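Local coordinates for putative nucleolar GTP-binding protein 1 (PDB 2QU8), which binds GDP in a Ras-like G domain and is probably a nucleolar GTPase of the NOG1 family, at residues V40-A52 with F184-K196. Numbering follows the deposited sequence.
Sequences VGKSSFMNIVSRA and FSTLTGVGVEQAK. With GDP (guanosine-5'-diphosphate), chain B.
Thr-186 divides its two branches between the nucleotide and the helix that grips the phosphates. Its hydroxyl gives a short hydrogen bond to the guanine, OG1 to N7 of GDP at 2.5 Å, while its methyl lies against Phe-45, CG2 being 3.7 Å from CA of that residue. A chi1 of 48° puts CG2 anti to the carbonyl carbon, against Phe-45, and leaves OG1 on the purine side. Leu-187 adds a backbone N-H to GDP O6, consistent with the G5 loop of a Ras-like GTPase. At the other end of the nucleotide the loop leading into helix 42-49 and the helix's first turn are consistent with a P-loop (Walker A): the N of Ser-43 meets O3B of GDP at 2.7 Å in a nearly straight bond, Lys-42 NZ reaches O2B of GDP, and Ser-44 OG and its N both hold the alpha-phosphate oxygen O2A.

Beyond the nucleotide the contact becomes apolar. Phe-45 CE1 lies 3.8 Å above the Phe-184 ring plane, toward its rim, in an oblique pairing with the planes 58° apart; Ala-195 CB meets the edge of the Phe-45 ring. Val-192 CG1 packs against both Ile-48 CG2 (3.8 Å) and Val-49 CG1, and the aliphatic part of Lys-196 runs past Val-49 in the opposite direction. At the solvent-facing margin a long, weak salt bridge joins Arg-51 NH2 to Glu-193 OE2 (3.5 Å), and the same nitrogen donates to Ile-48 O, tying the guanidinium to the Schellman-type helix end.

Asn-150, at the end of strand 145-150, bridges the two segments, its ND2 hydrogen-bonded to both Val-40 O and Thr-186 OG1. Helix 42-49 and the start of helix 192-222 cross nearly perpendicularly (-88°), with Phe-45 also resting on strands 76-82 and 110-117 and Lys-196 on strand 66-73 of the central sheet.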
ATOM      1  N   VAL A  40     -10.678  -4.469  -5.720  1.00 22.79           N
ATOM      2  CA  VAL A  40     -10.226  -3.137  -6.172  1.00 22.56           C
ATOM      3  C   VAL A  40      -9.081  -3.198  -7.168  1.00 22.43           C
ATOM      4  O   VAL A  40      -8.754  -2.186  -7.778  1.00 23.13           O
ATOM      5  CB  VAL A  40      -9.853  -2.187  -5.001  1.00 22.08           C
ATOM      6  CG1 VAL A  40     -11.052  -1.958  -4.114  1.00 21.89           C
ATOM      7  CG2 VAL A  40      -8.635  -2.716  -4.213  1.00 21.13           C
ATOM      8  N   GLY A  41      -8.484  -4.380  -7.321  1.00 22.82           N
ATOM      9  CA  GLY A  41      -7.381  -4.603  -8.276  1.00 22.66           C
ATOM     10  C   GLY A  41      -6.008  -4.843  -7.667  1.00 22.48           C
ATOM     11  O   GLY A  41      -4.988  -4.645  -8.336  1.00 22.40           O
ATOM     12  N   LYS A  42      -5.968  -5.270  -6.405  1.00 22.80           N
ATOM     13  CA  LYS A  42      -4.694  -5.522  -5.722  1.00 22.51           C
ATOM     14  C   LYS A  42      -3.908  -6.680  -6.346  1.00 23.15           C
ATOM     15  O   LYS A  42      -2.735  -6.512  -6.690  1.00 22.35           O
ATOM     16  CB  LYS A  42      -4.888  -5.769  -4.224  1.00 22.30           C
ATOM     17  CG  LYS A  42      -5.547  -4.644  -3.439  1.00 21.66           C
ATOM     18  CD  LYS A  42      -5.655  -5.006  -1.943  1.00 22.53           C
ATOM     19  CE  LYS A  42      -6.451  -6.298  -1.710  1.00 22.52           C
ATOM     20  NZ  LYS A  42      -7.865  -6.198  -2.201  1.00 21.84           N
ATOM     21  N   SER A  43      -4.537  -7.849  -6.491  1.00 23.53           N
ATOM     22  CA  SER A  43      -3.843  -8.997  -7.090  1.00 24.37           C
ATOM     23  C   SER A  43      -3.455  -8.719  -8.537  1.00 23.98           C
ATOM     24  O   SER A  43      -2.389  -9.149  -8.988  1.00 24.21           O
ATOM     25  CB  SER A  43      -4.659 -10.300  -6.990  1.00 24.68           C
ATOM     26  OG  SER A  43      -5.821 -10.252  -7.803  1.00 26.61           O
ATOM     27  N   SER A  44      -4.313  -7.997  -9.255  1.00 23.48           N
ATOM     28  CA  SER A  44      -4.011  -7.587 -10.623  1.00 23.07           C
ATOM     29  C   SER A  44      -2.745  -6.726 -10.663  1.00 22.77           C
ATOM     30  O   SER A  44      -1.863  -6.943 -11.488  1.00 22.34           O
ATOM     31  CB  SER A  44      -5.186  -6.809 -11.227  1.00 23.15           C
ATOM     32  OG  SER A  44      -6.300  -7.652 -11.431  1.00 23.04           O
ATOM     33  N   PHE A  45      -2.664  -5.756  -9.757  1.00 22.38           N
ATOM     34  CA  PHE A  45      -1.525  -4.844  -9.712  1.00 22.10           C
ATOM     35  C   PHE A  45      -0.241  -5.615  -9.448  1.00 22.60           C
ATOM     36  O   PHE A  45       0.776  -5.430 -10.135  1.00 22.05           O
ATOM     37  CB  PHE A  45      -1.726  -3.781  -8.624  1.00 22.08           C
ATOM     38  CG  PHE A  45      -0.717  -2.678  -8.683  1.00 21.41           C
ATOM     39  CD1 PHE A  45      -1.043  -1.461  -9.279  1.00 21.83           C
ATOM     40  CD2 PHE A  45       0.560  -2.864  -8.182  1.00 20.48           C
ATOM     41  CE1 PHE A  45      -0.095  -0.422  -9.355  1.00 22.94           C
ATOM     42  CE2 PHE A  45       1.515  -1.848  -8.253  1.00 22.07           C
ATOM     43  CZ  PHE A  45       1.177  -0.616  -8.842  1.00 21.71           C
ATOM     44  N   MET A  46      -0.297  -6.490  -8.446  1.00 22.33           N
ATOM     45  CA  MET A  46       0.841  -7.318  -8.105  1.00 23.37           C
ATOM     46  C   MET A  46       1.331  -8.131  -9.310  1.00 22.99           C
ATOM     47  O   MET A  46       2.527  -8.146  -9.611  1.00 22.47           O
ATOM     48  CB  MET A  46       0.489  -8.252  -6.944  1.00 22.84           C
ATOM     49  CG  MET A  46       1.548  -9.301  -6.694  1.00 23.83           C
ATOM     50  SD  MET A  46       0.993 -10.482  -5.465  1.00 25.21           S
ATOM     51  CE  MET A  46      -0.319 -11.314  -6.371  1.00 25.40           C
ATOM     52  N   ASN A  47       0.406  -8.818  -9.978  1.00 23.82           N
ATOM     53  CA  ASN A  47       0.745  -9.647 -11.150  1.00 24.77           C
ATOM     54  C   ASN A  47       1.364  -8.891 -12.322  1.00 24.95           C
ATOM     55  O   ASN A  47       2.318  -9.363 -12.935  1.00 25.16           O
ATOM     56  CB  ASN A  47      -0.469 -10.436 -11.621  1.00 24.98           C
ATOM     57  CG  ASN A  47      -0.760 -11.615 -10.730  1.00 27.06           C
ATOM     58  OD1 ASN A  47      -1.886 -11.793 -10.275  1.00 30.84           O
ATOM     59  ND2 ASN A  47       0.260 -12.420 -10.457  1.00 27.60           N
ATOM     60  N   ILE A  48       0.818  -7.722 -12.626  1.00 25.25           N
ATOM     61  CA  ILE A  48       1.352  -6.882 -13.695  1.00 25.82           C
ATOM     62  C   ILE A  48       2.809  -6.470 -13.440  1.00 26.03           C
ATOM     63  O   ILE A  48       3.682  -6.730 -14.276  1.00 25.99           O
ATOM     64  CB  ILE A  48       0.449  -5.657 -13.935  1.00 25.54           C
ATOM     65  CG1 ILE A  48      -0.867  -6.113 -14.560  1.00 25.51           C
ATOM     66  CG2 ILE A  48       1.131  -4.634 -14.850  1.00 26.23           C
ATOM     67  CD1 ILE A  48      -2.001  -5.157 -14.351  1.00 25.79           C
ATOM     68  N   VAL A  49       3.072  -5.859 -12.284  1.00 26.41           N
ATOM     69  CA  VAL A  49       4.393  -5.291 -11.994  1.00 26.61           C
ATOM     70  C   VAL A  49       5.459  -6.356 -11.736  1.00 27.05           C
ATOM     71  O   VAL A  49       6.639  -6.114 -11.948  1.00 27.10           O
ATOM     72  CB  VAL A  49       4.361  -4.243 -10.835  1.00 26.67           C
ATOM     73  CG1 VAL A  49       3.364  -3.134 -11.149  1.00 25.85           C
ATOM     74  CG2 VAL A  49       4.054  -4.898  -9.475  1.00 26.88           C
ATOM     75  N   SER A  50       5.046  -7.538 -11.292  1.00 27.57           N
ATOM     76  CA  SER A  50       6.003  -8.603 -11.032  1.00 28.35           C
ATOM     77  C   SER A  50       6.128  -9.591 -12.204  1.00 28.83           C
ATOM     78  O   SER A  50       6.875 -10.565 -12.113  1.00 28.77           O
ATOM     79  CB  SER A  50       5.638  -9.348  -9.751  1.00 28.25           C
ATOM     80  OG  SER A  50       4.450 -10.070  -9.950  1.00 29.55           O
ATOM     81  N   ARG A  51       5.412  -9.318 -13.297  1.00 29.40           N
ATOM     82  CA  ARG A  51       5.275 -10.249 -14.430  1.00 30.15           C
ATOM     83  C   ARG A  51       4.919 -11.653 -13.937  1.00 30.46           C
ATOM     84  O   ARG A  51       5.474 -12.653 -14.406  1.00 30.33           O
ATOM     85  CB  ARG A  51       6.540 -10.275 -15.299  1.00 30.13           C
ATOM     86  CG  ARG A  51       7.045  -8.906 -15.747  1.00 31.85           C
ATOM     87  CD  ARG A  51       6.027  -8.202 -16.619  1.00 34.89           C
ATOM     88  NE  ARG A  51       6.578  -7.050 -17.334  1.00 38.43           N
ATOM     89  CZ  ARG A  51       6.244  -5.779 -17.110  1.00 39.69           C
ATOM     90  NH1 ARG A  51       6.809  -4.820 -17.830  1.00 40.05           N
ATOM     91  NH2 ARG A  51       5.352  -5.460 -16.173  1.00 39.95           N
ATOM     92  N   ALA A  52       3.999 -11.701 -12.975  1.00 30.99           N
ATOM     93  CA  ALA A  52       3.558 -12.939 -12.317  1.00 31.50           C
ATOM     94  C   ALA A  52       4.658 -13.758 -11.626  1.00 31.91           C
ATOM     95  O   ALA A  52       4.470 -14.953 -11.354  1.00 32.27           O
ATOM     96  CB  ALA A  52       2.730 -13.816 -13.281  1.00 31.47           C
ATOM     97  N   PHE A 184      -4.545   4.980 -12.050  1.00 30.24           N
ATOM     98  CA  PHE A 184      -4.206   3.947 -13.023  1.00 29.10           C
ATOM     99  C   PHE A 184      -5.355   3.007 -13.346  1.00 29.08           C
ATOM    100  O   PHE A 184      -6.432   3.062 -12.740  1.00 28.86           O
ATOM    101  CB  PHE A 184      -2.977   3.128 -12.573  1.00 28.81           C
ATOM    102  CG  PHE A 184      -3.066   2.598 -11.163  1.00 27.82           C
ATOM    103  CD1 PHE A 184      -3.679   1.365 -10.901  1.00 26.02           C
ATOM    104  CD2 PHE A 184      -2.526   3.320 -10.101  1.00 26.42           C
ATOM    105  CE1 PHE A 184      -3.766   0.870  -9.600  1.00 24.71           C
ATOM    106  CE2 PHE A 184      -2.604   2.833  -8.789  1.00 27.30           C
ATOM    107  CZ  PHE A 184      -3.227   1.600  -8.540  1.00 25.91           C
ATOM    108  N   SER A 185      -5.109   2.151 -14.326  1.00 28.42           N
ATOM    109  CA  SER A 185      -6.025   1.087 -14.658  1.00 28.56           C
ATOM    110  C   SER A 185      -5.248  -0.209 -14.775  1.00 28.48           C
ATOM    111  O   SER A 185      -4.430  -0.359 -15.676  1.00 27.81           O
ATOM    112  CB  SER A 185      -6.745   1.384 -15.972  1.00 28.39           C
ATOM    113  OG  SER A 185      -7.393   0.215 -16.449  1.00 28.89           O
ATOM    114  N   THR A 186      -5.510  -1.148 -13.866  1.00 28.45           N
ATOM    115  CA  THR A 186      -4.912  -2.471 -13.968  1.00 28.63           C
ATOM    116  C   THR A 186      -5.584  -3.330 -15.062  1.00 29.37           C
ATOM    117  O   THR A 186      -5.144  -4.448 -15.338  1.00 29.56           O
ATOM    118  CB  THR A 186      -4.834  -3.219 -12.586  1.00 28.21           C
ATOM    119  OG1 THR A 186      -6.089  -3.150 -11.903  1.00 27.76           O
ATOM    120  CG2 THR A 186      -3.765  -2.603 -11.694  1.00 27.59           C
ATOM    121  N   LEU A 187      -6.639  -2.812 -15.691  1.00 29.99           N
ATOM    122  CA  LEU A 187      -7.216  -3.493 -16.854  1.00 30.47           C
ATOM    123  C   LEU A 187      -6.561  -3.044 -18.165  1.00 30.92           C
ATOM    124  O   LEU A 187      -6.326  -3.860 -19.048  1.00 31.22           O
ATOM    125  CB  LEU A 187      -8.747  -3.342 -16.921  1.00 30.64           C
ATOM    126  CG  LEU A 187      -9.515  -4.262 -17.891  1.00 30.63           C
ATOM    127  CD1 LEU A 187      -9.336  -5.759 -17.566  1.00 31.12           C
ATOM    128  CD2 LEU A 187     -10.995  -3.907 -17.904  1.00 30.30           C
ATOM    129  N   THR A 188      -6.259  -1.756 -18.295  1.00 31.41           N
ATOM    130  CA  THR A 188      -5.645  -1.268 -19.541  1.00 31.62           C
ATOM    131  C   THR A 188      -4.134  -1.084 -19.460  1.00 31.90           C
ATOM    132  O   THR A 188      -3.480  -0.947 -20.498  1.00 32.25           O
ATOM    133  CB  THR A 188      -6.264   0.054 -20.025  1.00 31.49           C
ATOM    134  OG1 THR A 188      -6.025   1.072 -19.047  1.00 31.08           O
ATOM    135  CG2 THR A 188      -7.762  -0.106 -20.270  1.00 31.90           C
ATOM    136  N   GLY A 189      -3.592  -1.055 -18.241  1.00 31.94           N
ATOM    137  CA  GLY A 189      -2.151  -0.860 -18.018  1.00 32.24           C
ATOM    138  C   GLY A 189      -1.708   0.585 -17.837  1.00 32.82           C
ATOM    139  O   GLY A 189      -0.615   0.850 -17.324  1.00 32.92           O
ATOM    140  N   VAL A 190      -2.550   1.524 -18.263  1.00 33.00           N
ATOM    141  CA  VAL A 190      -2.223   2.952 -18.226  1.00 33.12           C
ATOM    142  C   VAL A 190      -1.970   3.442 -16.796  1.00 32.96           C
ATOM    143  O   VAL A 190      -2.807   3.249 -15.916  1.00 32.95           O
ATOM    144  CB  VAL A 190      -3.340   3.798 -18.896  1.00 33.21           C
ATOM    145  CG1 VAL A 190      -3.043   5.280 -18.799  1.00 34.12           C
ATOM    146  CG2 VAL A 190      -3.526   3.385 -20.355  1.00 34.29           C
ATOM    147  N   GLY A 191      -0.817   4.077 -16.580  1.00 32.71           N
ATOM    148  CA  GLY A 191      -0.438   4.608 -15.268  1.00 32.41           C
ATOM    149  C   GLY A 191       0.101   3.622 -14.239  1.00 32.41           C
ATOM    150  O   GLY A 191       0.545   4.026 -13.166  1.00 32.08           O
ATOM    151  N   VAL A 192       0.056   2.327 -14.553  1.00 32.65           N
ATOM    152  CA  VAL A 192       0.454   1.289 -13.593  1.00 32.94           C
ATOM    153  C   VAL A 192       1.946   1.352 -13.236  1.00 33.34           C
ATOM    154  O   VAL A 192       2.314   1.351 -12.060  1.00 33.20           O
ATOM    155  CB  VAL A 192       0.060  -0.130 -14.079  1.00 32.87           C
ATOM    156  CG1 VAL A 192       0.730  -1.204 -13.220  1.00 32.79           C
ATOM    157  CG2 VAL A 192      -1.454  -0.302 -14.049  1.00 32.08           C
ATOM    158  N   GLU A 193       2.796   1.411 -14.255  1.00 34.03           N
ATOM    159  CA  GLU A 193       4.236   1.529 -14.039  1.00 34.98           C
ATOM    160  C   GLU A 193       4.603   2.823 -13.317  1.00 34.82           C
ATOM    161  O   GLU A 193       5.444   2.818 -12.418  1.00 34.98           O
ATOM    162  CB  GLU A 193       5.000   1.368 -15.358  1.00 35.40           C
ATOM    163  CG  GLU A 193       4.980  -0.074 -15.900  1.00 37.73           C
ATOM    164  CD  GLU A 193       5.706  -1.069 -14.989  1.00 40.93           C
ATOM    165  OE1 GLU A 193       6.740  -0.679 -14.397  1.00 42.49           O
ATOM    166  OE2 GLU A 193       5.248  -2.238 -14.869  1.00 41.42           O
ATOM    167  N   GLN A 194       3.941   3.919 -13.684  1.00 34.84           N
ATOM    168  CA  GLN A 194       4.094   5.192 -12.968  1.00 34.70           C
ATOM    169  C   GLN A 194       3.775   5.080 -11.472  1.00 34.13           C
ATOM    170  O   GLN A 194       4.517   5.599 -10.641  1.00 34.05           O
ATOM    171  CB  GLN A 194       3.225   6.290 -13.604  1.00 35.06           C
ATOM    172  CG  GLN A 194       3.779   6.867 -14.902  1.00 36.94           C
ATOM    173  CD  GLN A 194       5.177   7.484 -14.744  1.00 39.17           C
ATOM    174  OE1 GLN A 194       6.025   7.345 -15.630  1.00 40.25           O
ATOM    175  NE2 GLN A 194       5.422   8.149 -13.612  1.00 38.77           N
ATOM    176  N   ALA A 195       2.668   4.410 -11.144  1.00 33.77           N
ATOM    177  CA  ALA A 195       2.274   4.157  -9.755  1.00 33.34           C
ATOM    178  C   ALA A 195       3.337   3.357  -8.989  1.00 33.35           C
ATOM    179  O   ALA A 195       3.637   3.648  -7.826  1.00 33.06           O
ATOM    180  CB  ALA A 195       0.942   3.434  -9.716  1.00 33.18           C
ATOM    181  N   LYS A 196       3.896   2.353  -9.656  1.00 33.53           N
ATOM    182  CA  LYS A 196       4.966   1.529  -9.099  1.00 34.38           C
ATOM    183  C   LYS A 196       6.217   2.370  -8.810  1.00 34.61           C
ATOM    184  O   LYS A 196       6.836   2.235  -7.756  1.00 34.94           O
ATOM    185  CB  LYS A 196       5.293   0.389 -10.061  1.00 34.16           C
ATOM    186  CG  LYS A 196       6.292  -0.625  -9.523  1.00 35.30           C
ATOM    187  CD  LYS A 196       6.888  -1.458 -10.650  1.00 37.21           C
ATOM    188  CE  LYS A 196       7.931  -0.684 -11.445  1.00 38.66           C
ATOM    189  NZ  LYS A 196       8.935  -0.064 -10.539  1.00 40.82           N
TER
HETATM  190  PB  GDP B 229      -8.356  -7.753  -5.663  1.00 22.92           P
HETATM  191  O1B GDP B 229      -9.403  -8.672  -5.056  1.00 21.35           O
HETATM  192  O2B GDP B 229      -8.200  -6.551  -4.772  1.00 20.98           O
HETATM  193  O3B GDP B 229      -7.076  -8.527  -5.692  1.00 23.39           O
HETATM  194  O3A GDP B 229      -8.813  -7.279  -7.124  1.00 22.47           O
HETATM  195  PA  GDP B 229      -8.580  -8.126  -8.486  1.00 22.99           P
HETATM  196  O1A GDP B 229      -8.881  -9.595  -8.247  1.00 22.60           O
HETATM  197  O2A GDP B 229      -7.185  -7.940  -8.999  1.00 23.61           O
HETATM  198  O5' GDP B 229      -9.677  -7.449  -9.429  1.00 22.92           O
HETATM  199  C5' GDP B 229     -11.074  -7.653  -9.165  1.00 24.53           C
HETATM  200  C4' GDP B 229     -11.881  -7.521 -10.449  1.00 25.38           C
HETATM  201  O4' GDP B 229     -11.624  -6.239 -11.038  1.00 25.70           O
HETATM  202  C3' GDP B 229     -11.461  -8.547 -11.493  1.00 25.73           C
HETATM  203  O3' GDP B 229     -12.612  -8.953 -12.234  1.00 25.70           O
HETATM  204  C2' GDP B 229     -10.517  -7.773 -12.385  1.00 25.29           C
HETATM  205  O2' GDP B 229     -10.415  -8.344 -13.689  1.00 25.68           O
HETATM  206  C1' GDP B 229     -11.150  -6.394 -12.377  1.00 25.63           C
HETATM  207  N9  GDP B 229     -10.217  -5.278 -12.622  1.00 25.52           N
HETATM  208  C8  GDP B 229      -8.950  -5.192 -12.167  1.00 25.79           C
HETATM  209  N7  GDP B 229      -8.385  -4.022 -12.553  1.00 25.73           N
HETATM  210  C5  GDP B 229      -9.305  -3.341 -13.264  1.00 25.35           C
HETATM  211  C6  GDP B 229      -9.362  -2.031 -13.954  1.00 25.38           C
HETATM  212  O6  GDP B 229      -8.361  -1.279 -13.954  1.00 25.62           O
HETATM  213  N1  GDP B 229     -10.503  -1.692 -14.582  1.00 25.57           N
HETATM  214  C2  GDP B 229     -11.590  -2.493 -14.593  1.00 26.22           C
HETATM  215  N2  GDP B 229     -12.708  -2.076 -15.243  1.00 25.98           N
HETATM  216  N3  GDP B 229     -11.605  -3.703 -13.969  1.00 26.31           N
HETATM  217  C4  GDP B 229     -10.516  -4.170 -13.299  1.00 25.23           C